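Local coordinates for protein dodecin (PDB 2UX9) that binds and sequesters flavins such as FMN and FAD, and also binds coenzyme A, as a hollow dodecamer that probably stores them and spares the cell their reactions, at residues V4-V8 with D37-V41; G12-L18 with K54-V58; A21-L26 with V58-V62. The protein carries 1 engineered substitution. One frame throughout, in Å; residues are numbered along the deposited sequence. Where two conformers were deposited one is given.

Contact 1: residues V4-V8 with D37-V41. With FMN (flavin mononucleotide), chain P.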
# COMPACT_ATOMS: atom_id res chain seq x y z
N VAL C 4 2.47 -24.87 12.25
CA VAL C 4 3.12 -23.97 11.31
C VAL C 4 2.54 -24.21 9.92
O VAL C 4 2.31 -25.35 9.53
CB VAL C 4 4.65 -24.14 11.30
CG1 VAL C 4 5.30 -23.22 10.27
CG2 VAL C 4 5.21 -23.86 12.69
N TYR C 5 2.25 -23.12 9.22
CA TYR C 5 1.71 -23.20 7.87
C TYR C 5 2.72 -22.65 6.89
O TYR C 5 3.56 -21.81 7.24
CB TYR C 5 0.40 -22.39 7.76
CG TYR C 5 -0.67 -22.80 8.74
CD1 TYR C 5 -1.70 -23.64 8.36
CD2 TYR C 5 -0.65 -22.35 10.05
CE1 TYR C 5 -2.69 -24.02 9.25
CE2 TYR C 5 -1.63 -22.71 10.96
CZ TYR C 5 -2.64 -23.55 10.55
OH TYR C 5 -3.62 -23.93 11.45
N LYS C 6 2.63 -23.11 5.65
CA LYS C 6 3.38 -22.53 4.55
C LYS C 6 2.41 -21.90 3.57
O LYS C 6 1.32 -22.41 3.35
CB LYS C 6 4.24 -23.59 3.86
CG LYS C 6 4.96 -23.04 2.64
CD LYS C 6 6.22 -23.76 2.26
CE LYS C 6 6.98 -22.94 1.21
NZ LYS C 6 8.13 -23.64 0.59
N LYS C 7 2.80 -20.77 2.99
CA LYS C 7 2.07 -20.17 1.88
C LYS C 7 2.90 -20.25 0.62
O LYS C 7 4.10 -19.97 0.65
CB LYS C 7 1.74 -18.71 2.19
CG LYS C 7 0.80 -18.57 3.37
CD LYS C 7 0.62 -17.13 3.83
CE LYS C 7 -0.19 -16.33 2.84
NZ LYS C 7 -0.28 -14.88 3.23
N VAL C 8 2.28 -20.67 -0.49
CA VAL C 8 2.91 -20.62 -1.81
C VAL C 8 2.06 -19.81 -2.78
O VAL C 8 0.84 -19.81 -2.69
CB VAL C 8 3.18 -22.02 -2.38
CG1 VAL C 8 4.14 -22.78 -1.49
CG2 VAL C 8 1.89 -22.78 -2.57
N ASP C 37 -5.64 -25.34 3.14
CA ASP C 37 -6.61 -24.76 4.07
C ASP C 37 -7.30 -23.48 3.58
O ASP C 37 -8.53 -23.36 3.68
CB ASP C 37 -5.91 -24.49 5.41
CG ASP C 37 -5.69 -25.75 6.23
OD1 ASP C 37 -6.43 -26.74 6.06
OD2 ASP C 37 -4.75 -25.75 7.05
N TRP C 38 -6.53 -22.53 3.08
CA TRP C 38 -7.12 -21.26 2.64
C TRP C 38 -6.35 -20.66 1.49
O TRP C 38 -5.22 -21.05 1.20
CB TRP C 38 -7.23 -20.27 3.82
CG TRP C 38 -5.99 -19.46 4.06
CD1 TRP C 38 -5.74 -18.21 3.62
CD2 TRP C 38 -4.83 -19.86 4.80
NE1 TRP C 38 -4.50 -17.80 4.02
CE2 TRP C 38 -3.92 -18.79 4.76
CE3 TRP C 38 -4.48 -21.01 5.52
CZ2 TRP C 38 -2.67 -18.84 5.39
CZ3 TRP C 38 -3.24 -21.05 6.14
CH2 TRP C 38 -2.35 -19.98 6.07
N PHE C 39 -6.99 -19.72 0.80
CA PHE C 39 -6.33 -18.96 -0.25
C PHE C 39 -6.65 -17.49 -0.12
O PHE C 39 -7.63 -17.10 0.51
CB PHE C 39 -6.67 -19.48 -1.66
CG PHE C 39 -8.12 -19.32 -2.04
CD1 PHE C 39 -8.57 -18.18 -2.69
CD2 PHE C 39 -9.04 -20.31 -1.74
CE1 PHE C 39 -9.90 -18.04 -3.04
CE2 PHE C 39 -10.36 -20.17 -2.10
CZ PHE C 39 -10.79 -19.03 -2.74
N GLU C 40 -5.78 -16.68 -0.71
CA GLU C 40 -5.89 -15.23 -0.73
C GLU C 40 -5.62 -14.80 -2.16
O GLU C 40 -4.53 -15.06 -2.68
CB GLU C 40 -4.83 -14.59 0.18
CG GLU C 40 -4.90 -15.02 1.64
CD GLU C 40 -3.62 -14.75 2.42
OE1 GLU C 40 -2.65 -14.15 1.88
OE2 GLU C 40 -3.56 -15.14 3.59
N VAL C 41 -6.56 -14.13 -2.80
CA VAL C 41 -6.31 -13.57 -4.13
C VAL C 41 -5.44 -12.32 -4.00
O VAL C 41 -5.78 -11.38 -3.29
CB VAL C 41 -7.62 -13.24 -4.86
CG1 VAL C 41 -7.34 -12.54 -6.18
CG2 VAL C 41 -8.43 -14.52 -5.08
N1 FMN P . -9.97 -19.41 7.27
C2 FMN P . -10.95 -18.87 6.48
O2 FMN P . -12.07 -19.36 6.45
N3 FMN P . -10.68 -17.75 5.72
C4 FMN P . -9.44 -17.17 5.75
O4 FMN P . -9.15 -16.43 4.80
C4A FMN P . -8.45 -17.71 6.57
N5 FMN P . -7.20 -17.13 6.66
C5A FMN P . -6.22 -17.67 7.46
C6 FMN P . -4.96 -17.07 7.51
C7 FMN P . -3.96 -17.60 8.31
C7M FMN P . -2.68 -16.82 8.52
C8 FMN P . -4.23 -18.75 9.06
C8M FMN P . -3.16 -19.42 9.86
C9 FMN P . -5.48 -19.35 9.01
C9A FMN P . -6.49 -18.82 8.21
N10 FMN P . -7.75 -19.40 8.13
C10 FMN P . -8.73 -18.83 7.33
C1' FMN P . -8.07 -20.70 8.83
C2' FMN P . -7.46 -21.90 8.09
O2' FMN P . -8.03 -22.01 6.81
C3' FMN P . -7.68 -23.21 8.85
O3' FMN P . -9.06 -23.48 9.00
C4' FMN P . -7.05 -23.21 10.24
O4' FMN P . -5.74 -22.69 10.20
C5' FMN P . -6.98 -24.62 10.78
O5' FMN P . -6.09 -25.31 9.95
P FMN P . -5.59 -26.78 10.30
O1P FMN P . -4.85 -27.33 9.09
O2P FMN P . -4.65 -26.69 11.48
O3P FMN P . -6.78 -27.65 10.64
O HOH W 1 -1.85 -14.59 5.48

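Contact 2: residues G12-L18 with K54-V58. With NA (sodium ion), chain N; FMN (flavin mononucleotide), chain H; FMN (flavin mononucleotide), chain B.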
# COMPACT_ATOMS: atom_id res chain seq x y z
N GLY C 12 -3.45 -19.38 -11.26
CA GLY C 12 -4.38 -20.21 -11.99
C GLY C 12 -4.86 -19.46 -13.21
O GLY C 12 -5.05 -18.24 -13.18
N THR C 13 -5.06 -20.18 -14.30
CA THR C 13 -5.60 -19.56 -15.50
C THR C 13 -6.79 -20.34 -16.05
O THR C 13 -6.89 -21.56 -15.87
CB THR C 13 -4.55 -19.41 -16.61
OG1 THR C 13 -4.30 -20.66 -17.25
CG2 THR C 13 -3.26 -18.84 -16.06
N SER C 14 -7.68 -19.63 -16.72
CA SER C 14 -8.81 -20.24 -17.40
C SER C 14 -9.38 -19.30 -18.44
O SER C 14 -9.39 -18.10 -18.23
CB SER C 14 -9.91 -20.61 -16.42
OG SER C 14 -11.00 -21.21 -17.12
N GLU C 15 -9.86 -19.86 -19.54
CA GLU C 15 -10.59 -19.06 -20.52
C GLU C 15 -12.02 -18.79 -20.05
O GLU C 15 -12.68 -17.90 -20.57
CB GLU C 15 -10.63 -19.76 -21.88
CG GLU C 15 -9.25 -20.00 -22.48
CD GLU C 15 -9.30 -20.50 -23.91
OE1 GLU C 15 -10.35 -21.03 -24.33
OE2 GLU C 15 -8.28 -20.38 -24.63
N GLU C 16 -12.49 -19.55 -19.06
CA GLU C 16 -13.92 -19.54 -18.70
C GLU C 16 -14.30 -18.42 -17.73
O GLU C 16 -15.35 -17.81 -17.87
CB GLU C 16 -14.32 -20.86 -18.05
CG GLU C 16 -14.06 -22.13 -18.85
CD GLU C 16 -14.31 -23.38 -18.00
OE1 GLU C 16 -15.18 -23.33 -17.11
OE2 GLU C 16 -13.63 -24.41 -18.22
N GLY C 17 -13.47 -18.17 -16.73
CA GLY C 17 -13.76 -17.15 -15.74
C GLY C 17 -12.84 -17.21 -14.55
O GLY C 17 -11.89 -17.98 -14.51
N LEU C 18 -13.17 -16.39 -13.56
CA LEU C 18 -12.33 -16.19 -12.39
C LEU C 18 -12.35 -17.39 -11.46
O LEU C 18 -11.30 -17.85 -10.99
CB LEU C 18 -12.77 -14.94 -11.65
CG LEU C 18 -12.64 -13.64 -12.44
CD1 LEU C 18 -13.28 -12.50 -11.69
CD2 LEU C 18 -11.17 -13.32 -12.72
N LYS C 54 -8.85 -13.49 -23.32
CA LYS C 54 -8.34 -14.77 -23.81
C LYS C 54 -8.17 -15.69 -22.60
O LYS C 54 -8.88 -16.68 -22.48
CB LYS C 54 -7.04 -14.53 -24.58
CG LYS C 54 -6.36 -15.76 -25.17
CD LYS C 54 -5.04 -15.36 -25.82
CE LYS C 54 -5.21 -14.54 -27.10
NZ LYS C 54 -4.22 -13.41 -27.17
N GLU C 55 -7.28 -15.32 -21.68
CA GLU C 55 -7.11 -16.05 -20.42
C GLU C 55 -7.31 -15.12 -19.22
O GLU C 55 -6.73 -14.04 -19.19
CB GLU C 55 -5.70 -16.62 -20.33
CG GLU C 55 -5.39 -17.70 -21.34
CD GLU C 55 -6.03 -19.03 -21.01
OE1 GLU C 55 -6.60 -19.18 -19.91
OE2 GLU C 55 -5.95 -19.96 -21.85
N TYR C 56 -8.14 -15.53 -18.27
CA TYR C 56 -8.17 -14.93 -16.93
C TYR C 56 -7.01 -15.54 -16.16
O TYR C 56 -6.76 -16.74 -16.26
CB TYR C 56 -9.47 -15.27 -16.19
CG TYR C 56 -10.70 -14.66 -16.81
CD1 TYR C 56 -11.08 -13.35 -16.51
CD2 TYR C 56 -11.48 -15.37 -17.71
CE1 TYR C 56 -12.19 -12.79 -17.08
CE2 TYR C 56 -12.61 -14.80 -18.29
CZ TYR C 56 -12.95 -13.50 -17.96
OH TYR C 56 -14.05 -12.90 -18.53
N GLN C 57 -6.29 -14.71 -15.41
CA GLN C 57 -5.14 -15.14 -14.64
C GLN C 57 -5.29 -14.64 -13.21
O GLN C 57 -5.30 -13.43 -12.98
CB GLN C 57 -3.86 -14.59 -15.27
CG GLN C 57 -3.63 -15.04 -16.72
CD GLN C 57 -2.52 -14.29 -17.41
OE1 GLN C 57 -2.23 -13.15 -17.05
NE2 GLN C 57 -1.90 -14.92 -18.42
N VAL C 58 -5.45 -15.55 -12.26
CA VAL C 58 -5.67 -15.15 -10.88
C VAL C 58 -4.45 -15.56 -10.07
O VAL C 58 -4.11 -16.75 -10.01
CB VAL C 58 -6.94 -15.78 -10.33
CG1 VAL C 58 -7.13 -15.37 -8.88
CG2 VAL C 58 -8.13 -15.36 -11.17
NA NA N . -5.53 -21.88 -20.68
N1 FMN H . 1.01 -11.36 -20.35
C2 FMN H . 0.18 -12.15 -19.63
O2 FMN H . -0.14 -13.23 -20.09
N3 FMN H . -0.27 -11.75 -18.38
C4 FMN H . 0.13 -10.54 -17.85
O4 FMN H . -0.57 -10.05 -16.97
C4A FMN H . 0.99 -9.74 -18.59
N5 FMN H . 1.44 -8.55 -18.07
C5A FMN H . 2.29 -7.75 -18.79
C6 FMN H . 2.72 -6.54 -18.24
C7 FMN H . 3.58 -5.71 -18.95
C7M FMN H . 4.17 -4.52 -18.26
C8 FMN H . 4.00 -6.09 -20.23
C8M FMN H . 4.85 -5.19 -21.08
C9 FMN H . 3.59 -7.30 -20.77
C9A FMN H . 2.72 -8.14 -20.06
N10 FMN H . 2.28 -9.35 -20.59
C10 FMN H . 1.43 -10.15 -19.84
C1' FMN H . 2.63 -9.78 -22.00
C2' FMN H . 1.83 -9.00 -23.04
O2' FMN H . 0.46 -9.31 -22.93
C3' FMN H . 2.28 -9.29 -24.47
O3' FMN H . 2.09 -10.66 -24.77
C4' FMN H . 3.73 -8.91 -24.73
O4' FMN H . 4.00 -7.64 -24.19
C5' FMN H . 4.05 -8.90 -26.22
O5' FMN H . 3.16 -7.99 -26.83
P FMN H . 3.30 -7.61 -28.38
O1P FMN H . 2.11 -6.75 -28.72
O2P FMN H . 4.58 -6.85 -28.62
O3P FMN H . 3.28 -8.88 -29.20
N1 FMN B . 4.82 -11.24 -19.87
C2 FMN B . 5.56 -10.11 -19.99
O2 FMN B . 6.10 -9.89 -21.06
N3 FMN B . 5.67 -9.22 -18.94
C4 FMN B . 5.03 -9.46 -17.75
O4 FMN B . 5.45 -8.89 -16.74
C4A FMN B . 4.25 -10.61 -17.63
N5 FMN B . 3.56 -10.85 -16.47
C5A FMN B . 2.79 -11.99 -16.34
C6 FMN B . 2.11 -12.21 -15.14
C7 FMN B . 1.34 -13.36 -14.98
C7M FMN B . 0.46 -13.47 -13.76
C8 FMN B . 1.25 -14.28 -16.03
C8M FMN B . 0.50 -15.57 -15.88
C9 FMN B . 1.92 -14.04 -17.22
C9A FMN B . 2.70 -12.90 -17.39
N10 FMN B . 3.39 -12.65 -18.57
C10 FMN B . 4.15 -11.50 -18.69
C1' FMN B . 3.41 -13.65 -19.71
C2' FMN B . 4.31 -14.84 -19.40
O2' FMN B . 5.66 -14.42 -19.31
C3' FMN B . 4.23 -15.95 -20.45
O3' FMN B . 4.64 -15.45 -21.71
C4' FMN B . 2.83 -16.54 -20.58
O4' FMN B . 2.29 -16.79 -19.29
C5' FMN B . 2.85 -17.84 -21.37
O5' FMN B . 3.73 -18.73 -20.72
P FMN B . 3.88 -20.24 -21.20
O1P FMN B . 5.01 -20.84 -20.38
O2P FMN B . 2.60 -21.01 -20.95
O3P FMN B . 4.23 -20.27 -22.67
O HOH W 2 -4.07 -23.02 -20.35
O HOH W 3 -6.17 -21.28 -19.05
O HOH W 4 -7.00 -22.58 -21.24

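Contact 3: residues A21-L26 with V58-V62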
# COMPACT_ATOMS: atom_id res chain seq x y z
N ALA C 21 -10.38 -20.17 -12.90
CA ALA C 21 -8.94 -19.97 -12.78
C ALA C 21 -8.45 -20.31 -11.37
O ALA C 21 -7.43 -20.98 -11.18
CB ALA C 21 -8.58 -18.54 -13.15
N ILE C 22 -9.21 -19.87 -10.36
CA ILE C 22 -8.89 -20.23 -8.98
C ILE C 22 -8.93 -21.75 -8.82
O ILE C 22 -8.02 -22.35 -8.25
CB ILE C 22 -9.88 -19.56 -8.01
CG1 ILE C 22 -9.67 -18.04 -8.02
CG2 ILE C 22 -9.71 -20.12 -6.61
CD1 ILE C 22 -10.78 -17.25 -7.35
N GLN C 23 -9.98 -22.38 -9.32
CA GLN C 23 -10.13 -23.82 -9.18
C GLN C 23 -9.01 -24.58 -9.88
O GLN C 23 -8.58 -25.62 -9.39
CB GLN C 23 -11.50 -24.29 -9.69
CG GLN C 23 -12.70 -23.81 -8.86
CD GLN C 23 -12.97 -24.65 -7.63
OE1 GLN C 23 -12.06 -25.13 -6.96
NE2 GLN C 23 -14.25 -24.80 -7.30
N ALA C 24 -8.53 -24.08 -11.01
CA ALA C 24 -7.43 -24.73 -11.71
C ALA C 24 -6.16 -24.72 -10.86
O ALA C 24 -5.44 -25.72 -10.78
CB ALA C 24 -7.15 -24.05 -13.05
N ALA C 25 -5.88 -23.60 -10.20
CA ALA C 25 -4.70 -23.54 -9.34
C ALA C 25 -4.83 -24.53 -8.19
O ALA C 25 -3.89 -25.25 -7.87
CB ALA C 25 -4.46 -22.13 -8.82
N LEU C 26 -6.01 -24.58 -7.59
CA LEU C 26 -6.22 -25.45 -6.44
C LEU C 26 -6.22 -26.93 -6.83
O LEU C 26 -5.78 -27.75 -6.06
CB LEU C 26 -7.52 -25.09 -5.72
CG LEU C 26 -7.59 -23.68 -5.12
CD1 LEU C 26 -8.87 -23.46 -4.32
CD2 LEU C 26 -6.38 -23.41 -4.25
N VAL C 58 -5.45 -15.55 -12.26
CA VAL C 58 -5.67 -15.15 -10.88
C VAL C 58 -4.45 -15.56 -10.07
O VAL C 58 -4.11 -16.75 -10.01
CB VAL C 58 -6.94 -15.78 -10.33
CG1 VAL C 58 -7.13 -15.37 -8.88
CG2 VAL C 58 -8.13 -15.36 -11.17
N VAL C 59 -3.78 -14.57 -9.50
CA VAL C 59 -2.59 -14.78 -8.70
C VAL C 59 -3.07 -14.96 -7.28
O VAL C 59 -3.75 -14.09 -6.75
CB VAL C 59 -1.65 -13.58 -8.78
CG1 VAL C 59 -0.36 -13.84 -7.94
CG2 VAL C 59 -1.32 -13.23 -10.24
N LEU C 60 -2.75 -16.10 -6.67
CA LEU C 60 -3.21 -16.33 -5.32
C LEU C 60 -2.16 -16.99 -4.45
O LEU C 60 -1.28 -17.70 -4.92
CB LEU C 60 -4.52 -17.13 -5.31
CG LEU C 60 -4.52 -18.55 -5.86
CD1 LEU C 60 -5.88 -19.23 -5.68
CD2 LEU C 60 -4.13 -18.60 -7.33
N GLU C 61 -2.24 -16.70 -3.16
CA GLU C 61 -1.48 -17.39 -2.13
C GLU C 61 -2.32 -18.54 -1.62
O GLU C 61 -3.52 -18.37 -1.39
CB GLU C 61 -1.19 -16.44 -0.97
CG GLU C 61 -0.32 -15.25 -1.32
CD GLU C 61 1.16 -15.59 -1.34
OE1 GLU C 61 1.95 -14.71 -1.73
OE2 GLU C 61 1.53 -16.72 -0.98
N VAL C 62 -1.69 -19.69 -1.43
CA VAL C 62 -2.38 -20.86 -0.92
C VAL C 62 -1.66 -21.27 0.37
O VAL C 62 -0.44 -21.46 0.37
CB VAL C 62 -2.35 -21.98 -1.96
CG1 VAL C 62 -3.01 -23.19 -1.42
CG2 VAL C 62 -3.04 -21.51 -3.26

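Contact 1: residues V4-V8 with D37-V41
The flavin pocket of dodecin is lined by Tyr5 and Trp38, an offset edge-to-face pair in which the indole edge is turned toward the phenol face. The phenol and the six-membered indole ring have centroids 5.7 Å apart, the planes stand at 72°, and Tyr5 CD1 comes within 3.7 Å of Trp38 CZ3. The isoalloxazine lies over one indole face, its C6 3.4 Å from Trp38 CE2, while its C8M methyl sits above the rim of a phenol face. Tyr5 OH accepts a 2.8 Å hydrogen bond from O4' of the ribityl chain. Asp37 OD2, at the edge of the Tyr5 ring, approaches the phosphate O1P to 2.6 Å.

The two strands are not neighbours: strand 52-65 runs between them, and Asp37 and Trp38 both face its Gly63 in a classic beta bulge. Further along, Glu40 bridges the sides. Its OE1 receives Lys7 NZ at 2.8 Å on the syn side, and its OE2 takes a nearly straight bond (170°) from Trp38 NE1 at 2.9 Å, in the indole plane but from above the carboxylate plane; this bond helps to set the rotation of the indole. The bend at Lys7 chi3 (71°) turns NZ toward the carboxylate, with CD passing the indole. Lys7 NZ also forms a salt bridge to Glu9 of a neighbouring subunit.

Contact 2: residues G12-L18 with K54-V58
Gly12 O is gripped by two consecutive residues of the facing strand: Val58 N gives it a hydrogen bond of 2.9 Å, and the CA-H of Gln57 adds a weaker contact. Gly12 N bonds back to Val58 O, and Ser14 and Tyr56 form the next hydrogen-bonded pair of this antiparallel ladder, Tyr56 N to Ser14 O again at 2.9 Å. Between these pairs lies the non-hydrogen-bonded pair Thr13 and Gln57, whose side chains run alongside each other with Thr13 CG2 3.9 Å from Gln57 CG.

Beyond this contact the Gln57 chain stays extended (chi2 169°), which carries its amide to a flavin. There OE1 accepts a 2.8 Å hydrogen bond from N3 of one FMN while NE2 donates to O2 of the same ring at 3.0 Å, a two-point pairing that fixes which way round the amide lies. Thr13 OG1 instead is hydrogen-bonded to Lys3 O of a neighbouring subunit. Glu55 bends at chi2 (-76°) and binds a sodium ion through OE2 at 2.3 Å; three waters are the other ligands found.

On the other face of the sheet the Tyr56 ring packs against the turn. Gly17 CA comes within 3.5 Å of CD2, Ser14 O and Glu15 O lie at the ring edge, and Leu18 CD2 rests 3.8 Å from CD1. Ser14 OG, accepting from Glu16 N, makes an ST turn, and Gly17 takes the N-cap position: together they form the strand-to-helix turn that leads from the first strand of the dodecin fold into its single helix.

Contact 3: residues A21-L26 with V58-V62
Val58, Leu60 and Val62, alternate residues of one strand, present three bumps to the helix carrying Ala21, Ile22, Ala25 and Leu26. Val58 straddles two neighbours: its CG2 branch meets Ala21 CB at 3.8 Å, and CG1 reaches Ile22 CG1 at the same separation. Leu60 is the central bump. Its CG stands between the backbone N and the carbonyl carbon (chi1 64°), and the fork beyond spreads over the helix surface: CD1 enters the hollow between Ile22 and Leu26, 4.0 Å from Ile22 CG2, while CD2 rests on the small Ala25 beside it, 3.8 Å from its CB.

In the dodecin fold the helix lies across one face of a three-stranded antiparallel sheet, here over its middle strand, 52-65. The segment axes are 8.7 Å apart at closest and inclined by 47°, and the contact lies almost at the centre of the chain. Alanines at positions 21 and 25 bring methyl groups straight onto the strand, whereas Leu26 leans in from the flank, its CD2 ending 4.0 Å from Val62 CG2. Phe39 of the same chain also packs on Ile22 and Leu26, and Val53 of a neighbouring subunit packs on the same two side chains.

How the contacts relate
Strand 52-65 ties the three contacts together. Contacts 2 and 3 share Val58 and have centres about 10 Å apart. Contact 1 lies about 11 Å from contact 3, centre to centre, and meets it through probable backbone bonds, Val8 O to Val62 N at 2.8 Å and Glu40 O to Glu61 N at 2.9 Å. Contacts 1 and 2 are about 21 Å apart between centres, on opposite sides of the chain's centre, though Val41 CG1 and Val58 CG1 meet at 3.9 Å. Each nevertheless supplies flavin-binding residues: the FMN at contact 1 is also bonded by Gln57 of a neighbouring subunit, so the two ends of one subunit's sheet serve different shared pockets.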